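Membrane protein (Acinetobacter baumannii AB307-0294, PDB 5DL5) forms an outer-membrane beta-barrel of the OprD porin family that probably takes up small molecules, including antibiotics. Local coordinates at residues Y220-F225 against D238-H243. Numbering follows the deposited sequence.
Sequences YANVNF and DFSGYH
Asp-238 receives the amides of Asn-224, directly opposite it, and Asn-222, diagonally placed, between two neighbouring antiparallel strands of a beta-barrel wall, where 220-225 and 238-243 belong to the hairpin of strands 216-229 and 233-246. Backbone bonds join Ala-221 with Gly-241 and Val-223 with Phe-239, two hydrogen-bonded pairs; Val-223 N reaches Phe-239 O at 2.8 Å. The non-hydrogen-bonded pairs between and beyond them put the tyrosines, asparagines, Asp-238 and Ser-240 on one face, turned to the barrel interior.

Followed outward, the Asn-222 side chain has CB 4.0 Å from Phe-239 O and CG anti to the backbone N (chi1 170°), a torsion that carries the amide along the polar face to Ser-240 and Asp-238. Beyond CG, OD1 remains 3.8 Å from Asp-238 OD1, while ND2 donates twice within its amide plane: to Ser-240 OG at 2.8 Å and to Asp-238 OD1 at 2.7 Å. That carboxylate oxygen also accepts from Asn-224 ND2 at 2.9 Å. The two amides arrive from opposite faces of the carboxylate plane, Asn-222 on the syn side and Asn-224 on the anti side, each tilted moderately out of it. Ser-240 OG closes the circuit by donating to the syn lone pair of Asp-238 OD2.

Further along this face, Tyr-220 CD1 lies over the rim of one face of the Tyr-242 ring, 3.4 Å from CE2, with the ring planes inclined at 51°. Tyr-304 stacks on Tyr-242, whose hydroxyl is hydrogen-bonded to Pro-133 O and Tyr-317 N. On the other face, which probably meets lipid in the alternation of a porin wall, Val-223 CG1 packs against Phe-239 CB, and Phe-239 also touches Trp-278 and Ile-280 of the adjoining strand.

With three side-chain donors directed at its two oxygens, the Asp-238 carboxylate is fixed in rotation, and these neutral donors would be expected to stabilise its anionic form.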
loop_
_atom_site.group_PDB
_atom_site.type_symbol
_atom_site.label_atom_id
_atom_site.label_comp_id
_atom_site.label_asym_id
_atom_site.label_seq_id
_atom_site.Cartn_x
_atom_site.Cartn_y
_atom_site.Cartn_z
ATOM N N TYR A 220 5.891 4.866 12.768
ATOM C CA TYR A 220 6.126 3.488 12.287
ATOM C C TYR A 220 7.579 3.197 12.647
ATOM O O TYR A 220 8.457 4.050 12.506
ATOM C CB TYR A 220 5.968 3.377 10.775
ATOM C CG TYR A 220 6.428 2.063 10.122
ATOM C CD1 TYR A 220 5.591 0.953 10.072
ATOM C CD2 TYR A 220 7.669 1.969 9.571
ATOM C CE1 TYR A 220 5.985 -0.201 9.495
ATOM C CE2 TYR A 220 8.101 0.764 9.033
ATOM C CZ TYR A 220 7.216 -0.256 8.930
ATOM O OH TYR A 220 7.572 -1.425 8.380
ATOM N N ALA A 221 7.839 1.965 13.061
ATOM C CA ALA A 221 9.205 1.459 13.249
ATOM C C ALA A 221 9.283 0.044 12.642
ATOM O O ALA A 221 8.320 -0.716 12.700
ATOM C CB ALA A 221 9.498 1.357 14.775
ATOM N N ASN A 222 10.459 -0.339 12.180
ATOM C CA ASN A 222 10.697 -1.705 11.692
ATOM C C ASN A 222 12.136 -2.088 12.005
ATOM O O ASN A 222 13.078 -1.264 11.966
ATOM C CB ASN A 222 10.450 -1.806 10.193
ATOM C CG ASN A 222 10.921 -3.133 9.582
ATOM O OD1 ASN A 222 11.993 -3.222 9.047
ATOM N ND2 ASN A 222 10.092 -4.126 9.624
ATOM N N VAL A 223 12.283 -3.366 12.310
ATOM C CA VAL A 223 13.592 -4.010 12.305
ATOM C C VAL A 223 13.469 -5.371 11.575
ATOM O O VAL A 223 12.484 -6.120 11.777
ATOM C CB VAL A 223 14.187 -4.023 13.705
ATOM C CG1 VAL A 223 13.388 -4.898 14.664
ATOM C CG2 VAL A 223 15.570 -4.664 13.650
ATOM N N ASN A 224 14.485 -5.693 10.803
ATOM C CA ASN A 224 14.514 -6.776 9.919
ATOM C C ASN A 224 15.910 -7.387 9.992
ATOM O O ASN A 224 16.910 -6.718 9.842
ATOM C CB ASN A 224 14.026 -6.386 8.489
ATOM C CG ASN A 224 13.856 -7.580 7.620
ATOM O OD1 ASN A 224 14.839 -8.166 7.139
ATOM N ND2 ASN A 224 12.608 -8.064 7.519
ATOM N N PHE A 225 15.948 -8.685 10.351
ATOM C CA PHE A 225 17.194 -9.400 10.645
ATOM C C PHE A 225 17.133 -10.745 9.896
ATOM O O PHE A 225 16.242 -11.540 10.108
ATOM C CB PHE A 225 17.462 -9.630 12.135
ATOM C CG PHE A 225 18.761 -10.384 12.389
ATOM C CD1 PHE A 225 19.975 -9.843 12.021
ATOM C CD2 PHE A 225 18.753 -11.636 12.891
ATOM C CE1 PHE A 225 21.173 -10.552 12.170
ATOM C CE2 PHE A 225 19.953 -12.361 13.073
ATOM C CZ PHE A 225 21.147 -11.810 12.697
ATOM N N ASP A 238 11.254 -10.352 11.446
ATOM C CA ASP A 238 10.757 -8.984 11.234
ATOM C C ASP A 238 9.871 -8.541 12.420
ATOM O O ASP A 238 8.925 -9.305 12.870
ATOM C CB ASP A 238 9.950 -8.891 9.921
ATOM C CG ASP A 238 9.630 -7.425 9.555
ATOM O OD1 ASP A 238 10.549 -6.699 9.000
ATOM O OD2 ASP A 238 8.507 -6.935 9.929
ATOM N N PHE A 239 10.135 -7.342 12.928
ATOM C CA PHE A 239 9.262 -6.685 13.932
ATOM C C PHE A 239 8.881 -5.342 13.386
ATOM O O PHE A 239 9.787 -4.519 12.993
ATOM C CB PHE A 239 10.073 -6.665 15.267
ATOM C CG PHE A 239 9.412 -5.974 16.465
ATOM C CD1 PHE A 239 8.020 -6.010 16.714
ATOM C CD2 PHE A 239 10.239 -5.350 17.452
ATOM C CE1 PHE A 239 7.452 -5.370 17.828
ATOM C CE2 PHE A 239 9.685 -4.727 18.607
ATOM C CZ PHE A 239 8.294 -4.765 18.828
ATOM N N SER A 240 7.588 -5.143 13.195
ATOM C CA SER A 240 7.046 -3.951 12.612
ATOM C C SER A 240 5.948 -3.417 13.552
ATOM O O SER A 240 5.239 -4.203 14.211
ATOM C CB SER A 240 6.403 -4.224 11.241
ATOM O OG SER A 240 7.452 -4.540 10.332
ATOM N N GLY A 241 5.739 -2.102 13.559
ATOM C CA GLY A 241 4.550 -1.554 14.206
ATOM C C GLY A 241 4.179 -0.075 13.959
ATOM O O GLY A 241 4.996 0.675 13.469
ATOM N N TYR A 242 2.887 0.227 14.126
ATOM C CA TYR A 242 2.451 1.630 14.097
ATOM C C TYR A 242 1.806 2.044 15.430
ATOM O O TYR A 242 1.039 1.285 16.089
ATOM C CB TYR A 242 1.405 1.895 13.040
ATOM C CG TYR A 242 1.789 1.650 11.620
ATOM C CD1 TYR A 242 1.571 0.414 11.041
ATOM C CD2 TYR A 242 2.234 2.719 10.813
ATOM C CE1 TYR A 242 1.830 0.216 9.672
ATOM C CE2 TYR A 242 2.604 2.530 9.497
ATOM C CZ TYR A 242 2.367 1.257 8.919
ATOM O OH TYR A 242 2.659 1.108 7.631
ATOM N N HIS A 243 2.079 3.281 15.750
ATOM C CA HIS A 243 1.317 4.014 16.751
ATOM C C HIS A 243 0.541 5.192 16.097
ATOM O O HIS A 243 1.167 6.080 15.497
ATOM C CB HIS A 243 2.280 4.487 17.814
ATOM C CG HIS A 243 1.669 5.421 18.795
ATOM N ND1 HIS A 243 0.881 4.980 19.828
ATOM C CD2 HIS A 243 1.629 6.777 18.841
ATOM C CE1 HIS A 243 0.469 6.017 20.549
ATOM N NE2 HIS A 243 0.892 7.121 19.954
#